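Side-chain contacts in probable cobalt-precorrin-6B C(15)-methyltransferase (decarboxylating) (PDB 1L3I), which probably methylates C-15 of cobalt-precorrin-6B with S-adenosyl-L-methionine and then decarboxylates C-12, giving cobalt-precorrin-7 on the anaerobic route to adenosylcobalamin: residues E20-I25 / T48-G53; M26-P31 / L181-V186; R57-D62 / C96-I101. All blocks are in the same frame, centred on the assembly; numbering follows the deposited sequence.

Contact 1 (E20-I25 / T48-G53); sequences EVRCLI and TLELAG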
# COMPACT_ATOMS: atom_id res chain seq x y z
N GLU A 20 -14.59 2.09 2.12
CA GLU A 20 -13.75 3.11 1.50
C GLU A 20 -13.78 2.98 -0.02
O GLU A 20 -13.67 3.97 -0.72
CB GLU A 20 -12.31 3.04 2.03
CG GLU A 20 -12.16 3.19 3.55
CD GLU A 20 -12.41 1.89 4.34
OE1 GLU A 20 -12.62 0.80 3.76
OE2 GLU A 20 -12.37 1.95 5.58
N VAL A 21 -13.97 1.77 -0.52
CA VAL A 21 -14.04 1.54 -1.95
C VAL A 21 -15.41 1.96 -2.44
O VAL A 21 -15.53 2.65 -3.46
CB VAL A 21 -13.74 0.08 -2.32
CG1 VAL A 21 -14.02 -0.18 -3.79
CG2 VAL A 21 -12.29 -0.24 -2.00
N ARG A 22 -16.45 1.61 -1.70
CA ARG A 22 -17.82 1.99 -2.07
C ARG A 22 -17.94 3.53 -2.07
O ARG A 22 -18.63 4.11 -2.90
CB ARG A 22 -18.83 1.37 -1.11
CG ARG A 22 -18.92 -0.12 -1.22
CD ARG A 22 -20.05 -0.70 -0.39
NE ARG A 22 -19.79 -0.61 1.04
CZ ARG A 22 -20.53 0.09 1.89
NH1 ARG A 22 -21.58 0.78 1.49
NH2 ARG A 22 -20.19 0.13 3.18
N CYS A 23 -17.22 4.17 -1.16
CA CYS A 23 -17.21 5.62 -1.06
C CYS A 23 -16.67 6.21 -2.35
O CYS A 23 -17.29 7.09 -2.96
CB CYS A 23 -16.33 6.03 0.12
SG CYS A 23 -16.17 7.80 0.44
N LEU A 24 -15.53 5.68 -2.81
CA LEU A 24 -14.90 6.15 -4.04
C LEU A 24 -15.76 5.83 -5.25
O LEU A 24 -15.84 6.64 -6.18
CB LEU A 24 -13.48 5.59 -4.18
CG LEU A 24 -12.62 6.09 -5.35
CD1 LEU A 24 -12.59 7.61 -5.42
CD2 LEU A 24 -11.24 5.54 -5.21
N ILE A 25 -16.40 4.66 -5.26
CA ILE A 25 -17.27 4.29 -6.38
C ILE A 25 -18.35 5.37 -6.53
O ILE A 25 -18.66 5.80 -7.64
CB ILE A 25 -17.94 2.91 -6.18
CG1 ILE A 25 -16.88 1.80 -6.18
CG2 ILE A 25 -18.99 2.68 -7.26
CD1 ILE A 25 -17.44 0.42 -5.95
N THR A 48 -25.42 -1.56 -4.37
CA THR A 48 -26.85 -1.37 -4.61
C THR A 48 -27.54 -0.47 -3.57
O THR A 48 -28.33 0.42 -3.93
CB THR A 48 -27.57 -2.73 -4.70
OG1 THR A 48 -27.15 -3.39 -5.90
CG2 THR A 48 -29.08 -2.55 -4.72
N LEU A 49 -27.25 -0.69 -2.28
CA LEU A 49 -27.85 0.12 -1.22
C LEU A 49 -27.49 1.59 -1.34
O LEU A 49 -28.35 2.46 -1.20
CB LEU A 49 -27.47 -0.43 0.15
CG LEU A 49 -28.51 -1.37 0.75
CD1 LEU A 49 -28.45 -2.75 0.11
CD2 LEU A 49 -28.28 -1.48 2.22
N GLU A 50 -26.22 1.88 -1.63
CA GLU A 50 -25.75 3.26 -1.77
C GLU A 50 -26.39 3.95 -2.97
O GLU A 50 -26.79 5.11 -2.88
CB GLU A 50 -24.22 3.30 -1.91
CG GLU A 50 -23.47 2.65 -0.75
CD GLU A 50 -23.80 3.26 0.61
OE1 GLU A 50 -24.27 4.41 0.68
OE2 GLU A 50 -23.57 2.58 1.63
N LEU A 51 -26.49 3.23 -4.08
CA LEU A 51 -27.12 3.77 -5.29
C LEU A 51 -28.62 3.95 -5.06
O LEU A 51 -29.20 4.95 -5.52
CB LEU A 51 -26.91 2.83 -6.47
CG LEU A 51 -25.52 2.79 -7.10
CD1 LEU A 51 -25.49 1.68 -8.13
CD2 LEU A 51 -25.20 4.15 -7.72
N ALA A 52 -29.23 3.01 -4.35
CA ALA A 52 -30.66 3.05 -4.05
C ALA A 52 -31.11 4.39 -3.45
O ALA A 52 -32.10 4.98 -3.89
CB ALA A 52 -31.04 1.90 -3.11
N GLY A 53 -30.35 4.88 -2.48
CA GLY A 53 -30.71 6.14 -1.85
C GLY A 53 -30.27 7.40 -2.58
O GLY A 53 -30.44 8.48 -2.04

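Contact 2 (M26-P31 / L181-V186); sequences MCLAEP and LIYTGV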
# COMPACT_ATOMS: atom_id res chain seq x y z
N MSE A 26 -18.89 5.83 -5.40
CA MSE A 26 -19.92 6.86 -5.41
C MSE A 26 -19.37 8.21 -5.90
O MSE A 26 -20.06 8.93 -6.62
CB MSE A 26 -20.58 7.01 -4.03
CG MSE A 26 -21.36 5.77 -3.58
SE MSE A 26 -22.71 5.09 -4.88
CE MSE A 26 -24.16 6.20 -4.36
N CYS A 27 -18.13 8.53 -5.52
CA CYS A 27 -17.50 9.79 -5.94
C CYS A 27 -17.30 9.81 -7.44
O CYS A 27 -17.50 10.83 -8.10
CB CYS A 27 -16.17 10.02 -5.23
SG CYS A 27 -16.40 10.58 -3.51
N LEU A 28 -16.89 8.65 -7.97
CA LEU A 28 -16.66 8.49 -9.39
C LEU A 28 -17.97 8.40 -10.17
O LEU A 28 -18.07 8.90 -11.30
CB LEU A 28 -15.81 7.23 -9.64
CG LEU A 28 -14.37 7.23 -9.10
CD1 LEU A 28 -13.74 5.85 -9.23
CD2 LEU A 28 -13.52 8.28 -9.83
N ALA A 29 -18.98 7.77 -9.56
CA ALA A 29 -20.29 7.61 -10.19
C ALA A 29 -21.09 8.92 -10.24
O ALA A 29 -21.85 9.14 -11.19
CB ALA A 29 -21.08 6.51 -9.49
N GLU A 30 -20.93 9.78 -9.23
CA GLU A 30 -21.65 11.05 -9.15
C GLU A 30 -23.15 10.79 -9.33
O GLU A 30 -23.76 11.27 -10.30
CB GLU A 30 -21.17 12.01 -10.23
CG GLU A 30 -19.66 12.15 -10.30
CD GLU A 30 -19.23 13.03 -11.46
OE1 GLU A 30 -19.24 12.54 -12.61
OE2 GLU A 30 -18.91 14.22 -11.20
N PRO A 31 -23.76 10.06 -8.40
CA PRO A 31 -25.19 9.73 -8.45
C PRO A 31 -26.12 10.94 -8.45
O PRO A 31 -25.99 11.82 -7.60
CB PRO A 31 -25.40 8.88 -7.19
CG PRO A 31 -24.03 8.35 -6.90
CD PRO A 31 -23.15 9.53 -7.17
N LEU A 181 -10.27 0.26 -9.28
CA LEU A 181 -11.49 0.77 -9.89
C LEU A 181 -11.11 1.28 -11.27
O LEU A 181 -10.25 2.17 -11.39
CB LEU A 181 -12.11 1.91 -9.08
CG LEU A 181 -12.61 1.59 -7.67
CD1 LEU A 181 -13.19 2.85 -7.06
CD2 LEU A 181 -13.64 0.48 -7.70
N ILE A 182 -11.62 0.61 -12.31
CA ILE A 182 -11.37 0.99 -13.69
C ILE A 182 -12.63 1.77 -14.11
O ILE A 182 -13.74 1.22 -14.10
CB ILE A 182 -11.13 -0.25 -14.59
CG1 ILE A 182 -9.86 -0.98 -14.16
CG2 ILE A 182 -11.01 0.16 -16.06
CD1 ILE A 182 -10.04 -1.89 -12.99
N TYR A 183 -12.47 3.05 -14.45
CA TYR A 183 -13.62 3.86 -14.81
C TYR A 183 -13.44 4.67 -16.09
O TYR A 183 -12.31 5.03 -16.46
CB TYR A 183 -14.02 4.75 -13.63
CG TYR A 183 -12.91 5.68 -13.15
CD1 TYR A 183 -12.90 7.01 -13.56
CD2 TYR A 183 -11.84 5.20 -12.39
CE1 TYR A 183 -11.85 7.86 -13.21
CE2 TYR A 183 -10.79 6.04 -12.05
CZ TYR A 183 -10.79 7.35 -12.48
OH TYR A 183 -9.73 8.18 -12.19
N THR A 184 -14.57 4.97 -16.73
CA THR A 184 -14.60 5.71 -18.00
C THR A 184 -14.66 7.24 -17.95
O THR A 184 -14.86 7.84 -16.88
CB THR A 184 -15.76 5.19 -18.91
OG1 THR A 184 -17.02 5.39 -18.26
CG2 THR A 184 -15.59 3.70 -19.20
N GLY A 185 -14.53 7.84 -19.14
CA GLY A 185 -14.53 9.29 -19.34
C GLY A 185 -15.71 10.15 -18.91
O GLY A 185 -16.65 9.69 -18.25
N VAL A 186 -15.69 11.41 -19.38
CA VAL A 186 -16.70 12.44 -19.04
C VAL A 186 -18.17 11.97 -19.16
O VAL A 186 -18.53 11.35 -20.19
CB VAL A 186 -16.49 13.77 -19.86
CG1 VAL A 186 -16.79 15.00 -18.98
CG2 VAL A 186 -15.08 13.86 -20.44

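Contact 3 (R57-D62 / C96-I101); sequences RVYAID and CKIPDI. With SAH (S-adenosyl-L-homocysteine), chain G.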
# COMPACT_ATOMS: atom_id res chain seq x y z
N ARG A 57 -33.79 4.96 -10.30
CA ARG A 57 -34.04 3.54 -10.40
C ARG A 57 -32.72 2.77 -10.50
O ARG A 57 -31.80 3.19 -11.20
CB ARG A 57 -34.93 3.25 -11.64
CG ARG A 57 -35.13 1.78 -12.02
CD ARG A 57 -35.91 0.96 -10.98
NE ARG A 57 -37.33 1.34 -10.89
CZ ARG A 57 -38.19 0.90 -9.96
NH1 ARG A 57 -37.80 0.03 -9.03
NH2 ARG A 57 -39.44 1.32 -9.96
N VAL A 58 -32.62 1.67 -9.75
CA VAL A 58 -31.42 0.85 -9.76
C VAL A 58 -31.83 -0.55 -10.18
O VAL A 58 -32.87 -1.04 -9.75
CB VAL A 58 -30.76 0.73 -8.34
CG1 VAL A 58 -29.47 -0.07 -8.42
CG2 VAL A 58 -30.48 2.08 -7.75
N TYR A 59 -31.06 -1.15 -11.07
CA TYR A 59 -31.29 -2.52 -11.53
C TYR A 59 -30.13 -3.35 -10.98
O TYR A 59 -28.98 -3.17 -11.39
CB TYR A 59 -31.27 -2.57 -13.06
CG TYR A 59 -32.45 -1.89 -13.70
CD1 TYR A 59 -32.40 -0.54 -14.04
CD2 TYR A 59 -33.65 -2.58 -13.90
CE1 TYR A 59 -33.51 0.11 -14.56
CE2 TYR A 59 -34.77 -1.95 -14.42
CZ TYR A 59 -34.69 -0.60 -14.75
OH TYR A 59 -35.80 0.03 -15.25
N ALA A 60 -30.41 -4.22 -10.01
CA ALA A 60 -29.40 -5.06 -9.38
C ALA A 60 -29.47 -6.49 -9.93
O ALA A 60 -30.44 -7.20 -9.74
CB ALA A 60 -29.58 -5.07 -7.88
N ILE A 61 -28.39 -6.91 -10.58
CA ILE A 61 -28.32 -8.22 -11.21
C ILE A 61 -27.34 -9.16 -10.51
O ILE A 61 -26.30 -8.71 -10.02
CB ILE A 61 -27.82 -8.06 -12.66
CG1 ILE A 61 -28.71 -7.11 -13.44
CG2 ILE A 61 -27.72 -9.40 -13.35
CD1 ILE A 61 -28.11 -6.67 -14.76
N ASP A 62 -27.67 -10.46 -10.49
CA ASP A 62 -26.80 -11.48 -9.92
C ASP A 62 -27.20 -12.90 -10.32
O ASP A 62 -28.38 -13.24 -10.35
CB ASP A 62 -26.72 -11.37 -8.40
CG ASP A 62 -25.38 -11.84 -7.86
OD1 ASP A 62 -25.05 -13.03 -8.02
OD2 ASP A 62 -24.65 -11.00 -7.29
N CYS A 96 -29.94 -6.87 -21.26
CA CYS A 96 -30.73 -6.61 -22.47
C CYS A 96 -32.19 -6.23 -22.20
O CYS A 96 -32.85 -5.64 -23.06
CB CYS A 96 -30.69 -7.81 -23.40
SG CYS A 96 -29.15 -8.09 -24.26
N LYS A 97 -32.70 -6.57 -21.01
CA LYS A 97 -34.09 -6.28 -20.64
C LYS A 97 -34.33 -4.92 -19.99
O LYS A 97 -35.47 -4.47 -19.87
CB LYS A 97 -34.62 -7.36 -19.71
CG LYS A 97 -34.47 -8.77 -20.20
CD LYS A 97 -35.08 -9.73 -19.19
CE LYS A 97 -34.83 -11.19 -19.56
NZ LYS A 97 -35.64 -12.08 -18.68
N ILE A 98 -33.26 -4.26 -19.56
CA ILE A 98 -33.40 -2.99 -18.88
C ILE A 98 -33.29 -1.79 -19.83
O ILE A 98 -32.87 -1.93 -20.97
CB ILE A 98 -32.37 -2.86 -17.72
CG1 ILE A 98 -30.95 -2.65 -18.25
CG2 ILE A 98 -32.38 -4.11 -16.87
CD1 ILE A 98 -29.94 -2.32 -17.17
N PRO A 99 -33.80 -0.62 -19.41
CA PRO A 99 -33.71 0.56 -20.27
C PRO A 99 -32.29 1.10 -20.29
O PRO A 99 -31.37 0.49 -19.73
CB PRO A 99 -34.68 1.54 -19.61
CG PRO A 99 -34.69 1.13 -18.18
CD PRO A 99 -34.70 -0.38 -18.28
N ASP A 100 -32.09 2.25 -20.94
CA ASP A 100 -30.75 2.84 -20.98
C ASP A 100 -30.33 3.31 -19.60
O ASP A 100 -31.17 3.70 -18.78
CB ASP A 100 -30.69 3.98 -22.01
CG ASP A 100 -30.71 3.48 -23.45
OD1 ASP A 100 -30.49 2.27 -23.70
OD2 ASP A 100 -30.94 4.32 -24.34
N ILE A 101 -29.02 3.32 -19.36
CA ILE A 101 -28.47 3.69 -18.07
C ILE A 101 -27.53 4.88 -18.06
O ILE A 101 -26.83 5.16 -19.03
CB ILE A 101 -27.69 2.49 -17.47
CG1 ILE A 101 -26.62 2.05 -18.48
CG2 ILE A 101 -28.65 1.35 -17.11
CD1 ILE A 101 -25.76 0.93 -18.03
N SAH G . -20.22 -5.28 -4.72
CA SAH G . -21.02 -6.22 -3.93
CB SAH G . -20.39 -7.64 -3.93
CG SAH G . -20.28 -8.26 -5.36
SD SAH G . -19.60 -9.92 -5.47
C SAH G . -21.13 -5.69 -2.51
O SAH G . -20.58 -4.60 -2.27
OXT SAH G . -21.79 -6.35 -1.68
C5' SAH G . -19.70 -10.24 -7.21
C4' SAH G . -21.03 -10.77 -7.63
O4' SAH G . -20.89 -10.99 -9.05
C3' SAH G . -21.49 -12.17 -6.99
O3' SAH G . -22.67 -12.19 -6.14
C2' SAH G . -21.59 -13.02 -8.28
O2' SAH G . -22.51 -14.13 -8.28
C1' SAH G . -21.87 -11.95 -9.32
N9 SAH G . -21.64 -12.24 -10.73
C8 SAH G . -20.42 -12.63 -11.33
N7 SAH G . -20.56 -12.78 -12.62
C5 SAH G . -21.92 -12.49 -12.89
C6 SAH G . -22.69 -12.48 -14.06
N6 SAH G . -22.17 -12.78 -15.26
N1 SAH G . -24.01 -12.15 -13.99
C2 SAH G . -24.51 -11.85 -12.80
N3 SAH G . -23.90 -11.83 -11.63
C4 SAH G . -22.59 -12.16 -11.73

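Contact 1 (E20-I25 / T48-G53)
Arg22 and Glu50 each start with CG beside the backbone N, then reach for one another by a single bend: Arg22 runs extended as far as CD and turns at chi3 (-70°), while Glu50 folds early, at chi2 (-58°). The bends let the side chains cross at about a right angle between helices 19-29 and 46-52; within segments 20-25 and 48-53 the nearest CA atoms, those of Arg22 and Glu50, are 8.0 Å apart. Glu50 OE2 sits at the edge of the guanidinium, in its plane, 2.7 Å from Arg22 NH1. This is a salt bridge, but the hydrogen bond within it is bent and weak, and the carboxylate plane is turned 34° from the guanidinium. Glu50 CG also lies against Arg22 NH1, at 3.5 Å. The pair is buried and has further partners: Asp4 and the carbonyl of Ile2 hold NH2, and Ile2 N donates to OE2. Arg22 NE grips the carbonyl O of Thr17, so Arg22, beside the S-adenosyl-L-homocysteine, probably helps position Thr17, whose N binds it. Were Glu50 replaced by an alanine, Arg22 NH1 would probably lose its countercharge and Ile2 N its acceptor. Arginine suits a site that needs several donors in one plane, and the two nearby carboxylates, Asp4 and Glu50, are likely to stabilise its positive charge in these buried surroundings.

Contact 2 (M26-P31 / L181-V186)
The Tyr183 ring offers one face to Leu28, whose CD2 methyl stands over the ring centre, 3.8 Å from the centroid and only 12° off the normal, a CH-pi contact. The second methyl, CD1, sits over the same face nearer the rim, 3.7 Å from Tyr183 CD2, so both branches of the leucine rest on one face. The setting is the Rossmann-like fold of the AdoMet-dependent methyltransferases, where helix 19-29 lies against the antiparallel strand 170-183, next to the outermost strand 155-167 of the mixed sheet. Tyr183 takes chi1 58°, with CG between the backbone N and the carbonyl carbon; this raises the ring beside the strand and sets its face to the helix. Strand alternation puts Leu181 and Tyr183 on the helix side and turns Ile182 to the other face, where it meets helix 137-149. A branched, flexible leucine suits the spot, because both methyls can lie on the flat, apolar surface of the ring while CD1 also meets Leu181. The preceding residue, Cys27, forms a disulfide with Cys23 of the second subunit, so the same helix also reaches the subunit interface. Leu28 CD1 touches Leu181 CD1 at 3.7 Å, methyl against methyl.

Contact 3 (R57-D62 / C96-I101)
Tyr59 packs on Ile98 and Pro99, and its atoms meet them in turn. CB, pointing toward 96-101, carries the ring off strand 57-62. CG lies 3.9 Å from Ile98 CG2, and CD2 comes closer to that methyl, at 3.6 Å. Ile98 CB stands over the ring centre, 4.0 Å from the centroid and 10° off the normal, in a CH-pi contact; Arg57 CD lies over the opposite face, toward the rim. The two side chains slide past each other in opposite directions, and chi1 of Ile98 (72°) places its CG1 in the position between N and carbonyl carbon, with CG2 left to face Tyr59. Farther out, CZ meets Pro99 CD at 3.5 Å, and the tip, OH, reaches Pro99 CD at 3.2 Å. Three residues on, at the end of the same strand, Asp62 accepts from both ribose hydroxyls of S-adenosyl-L-homocysteine, OD1 from O2' and OD2 from O3' (2.6 Å), as an acidic residue ending the second strand does in this fold. A broad aromatic suits the strand because its face can cover a beta-branched residue while its far end reaches a proline. Tyr59 thus meets the loop by apolar and CH-pi packing, whereas Asp62 binds the ligand's ribose by hydrogen bonds.

How the contacts relate
Contacts 1 and 2 share helix 19-29: its first half carries the arginine of the buried ion pair, its second half the leucine that meets the last strand. Their centres lie 11 Å apart, and they touch directly, with Leu24 CG 3.7 Å from Leu181 CD1. Contact 3 follows contact 1 along the chain, since strand 57-62 comes straight after helix 46-52; Thr48 OG1 lies 3.5 Å from Ala60 CB, though the centres are 17 Å apart. Contacts 2 and 3 reach the same sheet without touching, their nearest atoms about 8 Å apart. S-adenosyl-L-homocysteine is served by contact 3 directly through Asp62, while contact 1 brings the Arg22 side chain to about 4 Å from it and contact 2 stays farther off, with Leu181 about 9 Å away.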